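Cas6b (Methanococcus maripaludis, PDB 4Z7K) is a Cas6-family endoribonuclease that processes a non-stem-loop CRISPR RNA, probably cutting the precursor transcript into individual guide units. Local coordinates at residues B[113-118]-B[190-195]. Residues are numbered along the deposited sequence; the frame is centred on the assembly and turned at random.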
# COMPACT_ATOMS: atom_id res chain seq x y z
N LEU B 113 -30.80 -4.01 6.48
CA LEU B 113 -30.45 -3.39 7.75
C LEU B 113 -29.52 -2.20 7.57
O LEU B 113 -28.66 -2.20 6.69
CB LEU B 113 -29.78 -4.41 8.66
CG LEU B 113 -30.54 -5.70 8.93
CD1 LEU B 113 -29.55 -6.83 9.26
CD2 LEU B 113 -31.57 -5.48 10.06
N LYS B 114 -29.68 -1.20 8.44
CA LYS B 114 -28.90 0.02 8.32
C LYS B 114 -27.87 0.18 9.42
O LYS B 114 -28.20 0.11 10.60
CB LYS B 114 -29.82 1.24 8.30
CG LYS B 114 -29.13 2.53 7.87
CD LYS B 114 -30.03 3.73 8.02
CE LYS B 114 -29.31 4.99 7.59
NZ LYS B 114 -30.18 6.18 7.75
N TYR B 115 -26.63 0.43 9.02
CA TYR B 115 -25.49 0.53 9.92
C TYR B 115 -24.86 1.91 9.84
O TYR B 115 -25.05 2.63 8.86
CB TYR B 115 -24.46 -0.55 9.56
CG TYR B 115 -24.97 -1.97 9.75
CD1 TYR B 115 -24.92 -2.60 10.98
CD2 TYR B 115 -25.56 -2.65 8.70
CE1 TYR B 115 -25.40 -3.90 11.14
CE2 TYR B 115 -26.05 -3.94 8.86
CZ TYR B 115 -25.97 -4.56 10.08
OH TYR B 115 -26.46 -5.83 10.21
N GLN B 116 -24.12 2.27 10.88
CA GLN B 116 -23.37 3.53 10.92
C GLN B 116 -21.96 3.35 11.50
O GLN B 116 -21.75 2.58 12.44
CB GLN B 116 -24.13 4.59 11.71
CG GLN B 116 -23.58 5.98 11.52
CD GLN B 116 -24.11 6.96 12.53
OE1 GLN B 116 -25.02 6.65 13.29
NE2 GLN B 116 -23.54 8.16 12.54
N PHE B 117 -21.01 4.08 10.93
CA PHE B 117 -19.61 4.07 11.34
C PHE B 117 -19.30 4.98 12.52
O PHE B 117 -19.45 6.19 12.41
CB PHE B 117 -18.72 4.49 10.17
CG PHE B 117 -18.50 3.42 9.15
CD1 PHE B 117 -18.43 3.74 7.81
CD2 PHE B 117 -18.30 2.10 9.53
CE1 PHE B 117 -18.20 2.77 6.86
CE2 PHE B 117 -18.07 1.13 8.57
CZ PHE B 117 -18.01 1.47 7.24
N LYS B 118 -18.88 4.39 13.63
CA LYS B 118 -18.38 5.15 14.78
C LYS B 118 -16.99 5.76 14.52
O LYS B 118 -16.63 6.82 15.05
CB LYS B 118 -18.31 4.23 16.00
CG LYS B 118 -19.40 4.40 17.03
CD LYS B 118 -20.76 4.55 16.43
CE LYS B 118 -21.73 5.04 17.51
NZ LYS B 118 -21.24 6.28 18.20
N GLY B 190 -19.95 7.78 7.64
CA GLY B 190 -21.21 7.68 6.93
C GLY B 190 -22.17 6.60 7.37
O GLY B 190 -22.17 6.17 8.52
N GLU B 191 -22.99 6.17 6.41
CA GLU B 191 -24.09 5.25 6.62
C GLU B 191 -24.06 4.22 5.52
O GLU B 191 -23.60 4.53 4.42
CB GLU B 191 -25.42 6.01 6.54
CG GLU B 191 -25.43 7.42 7.15
CD GLU B 191 -26.62 8.26 6.64
OE1 GLU B 191 -27.57 7.69 6.04
OE2 GLU B 191 -26.61 9.50 6.86
N PHE B 192 -24.51 2.99 5.77
CA PHE B 192 -24.69 2.06 4.66
C PHE B 192 -25.78 1.04 4.97
O PHE B 192 -26.09 0.79 6.13
CB PHE B 192 -23.37 1.38 4.30
CG PHE B 192 -22.87 0.41 5.34
CD1 PHE B 192 -23.34 -0.90 5.36
CD2 PHE B 192 -21.90 0.78 6.24
CE1 PHE B 192 -22.86 -1.80 6.29
CE2 PHE B 192 -21.43 -0.13 7.18
CZ PHE B 192 -21.91 -1.42 7.20
N TYR B 193 -26.37 0.45 3.92
CA TYR B 193 -27.49 -0.50 4.07
C TYR B 193 -27.06 -1.84 3.51
O TYR B 193 -26.34 -1.87 2.52
CB TYR B 193 -28.75 -0.02 3.34
CG TYR B 193 -29.37 1.28 3.81
CD1 TYR B 193 -30.50 1.28 4.63
CD2 TYR B 193 -28.86 2.50 3.40
CE1 TYR B 193 -31.08 2.48 5.03
CE2 TYR B 193 -29.42 3.70 3.80
CZ TYR B 193 -30.52 3.69 4.62
OH TYR B 193 -31.07 4.90 5.01
N ILE B 194 -27.48 -2.95 4.11
CA ILE B 194 -27.07 -4.25 3.57
C ILE B 194 -27.97 -5.39 4.02
O ILE B 194 -28.62 -5.31 5.07
CB ILE B 194 -25.58 -4.55 3.96
CG1 ILE B 194 -25.00 -5.69 3.13
CG2 ILE B 194 -25.43 -4.83 5.44
CD1 ILE B 194 -23.51 -5.68 3.14
N ASN B 195 -28.04 -6.45 3.20
CA ASN B 195 -28.79 -7.65 3.54
C ASN B 195 -27.90 -8.59 4.31
O ASN B 195 -27.94 -9.80 4.10
CB ASN B 195 -29.35 -8.35 2.29
CG ASN B 195 -28.26 -8.87 1.37
OD1 ASN B 195 -27.23 -8.24 1.19
ND2 ASN B 195 -28.50 -10.03 0.77
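Phe192 packs between Tyr115 and Phe117 of the neighbouring antiparallel strand. Tyr115 sets its CB over one face of the Phe192 ring, 3.9 Å from the centroid. The two rings are tilted by 26° to each other but displaced in their planes, with little of one facing the other. Phe117 approaches from the other end of the cluster, its CZ 3.8 Å from Phe192 CE2, with the ring planes inclined at 53°. Phe192 reaches both because its CG sits between the backbone N and the carbonyl carbon (chi1 69°). Farther along, Tyr115 CE2 meets Ile194 CG2 at 3.6 Å, continuing this apolar face.

On the face of Lys114 and Tyr193, the lysine chain, extended throughout, runs alongside the phenol and points the same way. Its CG lies over one ring face, 3.8 Å from the centroid in a CH-pi contact, and NZ ends between Tyr193 OH, a weak hydrogen bond, and Glu191 OE1, a loose salt bridge of 3.5 Å.

These strands, 112-117 and 186-194, form the middle of the four-stranded antiparallel sheet of the C-terminal, RAMP-like domain, whose strand order 2-3-1-4 is that of a ferredoxin-like fold. Leu113 with Ile194 and Tyr115 with Phe192 are hydrogen-bonded pairs; Tyr115 N to Phe192 O is nearly straight. Phe117 N to Gly190 O, at 3.4 Å, is a weak bond at the end of the pairing between these segments.

Helix 137-158 packs on the Phe192 and Ile194 side, with Leu148 against both and Ile152 against Ile194. Tyr115 OH is hydrogen-bonded to Phe196 O and Ile198 N, in the chain that follows the corner at Asn195, and the Phe117 ring meets Trp121.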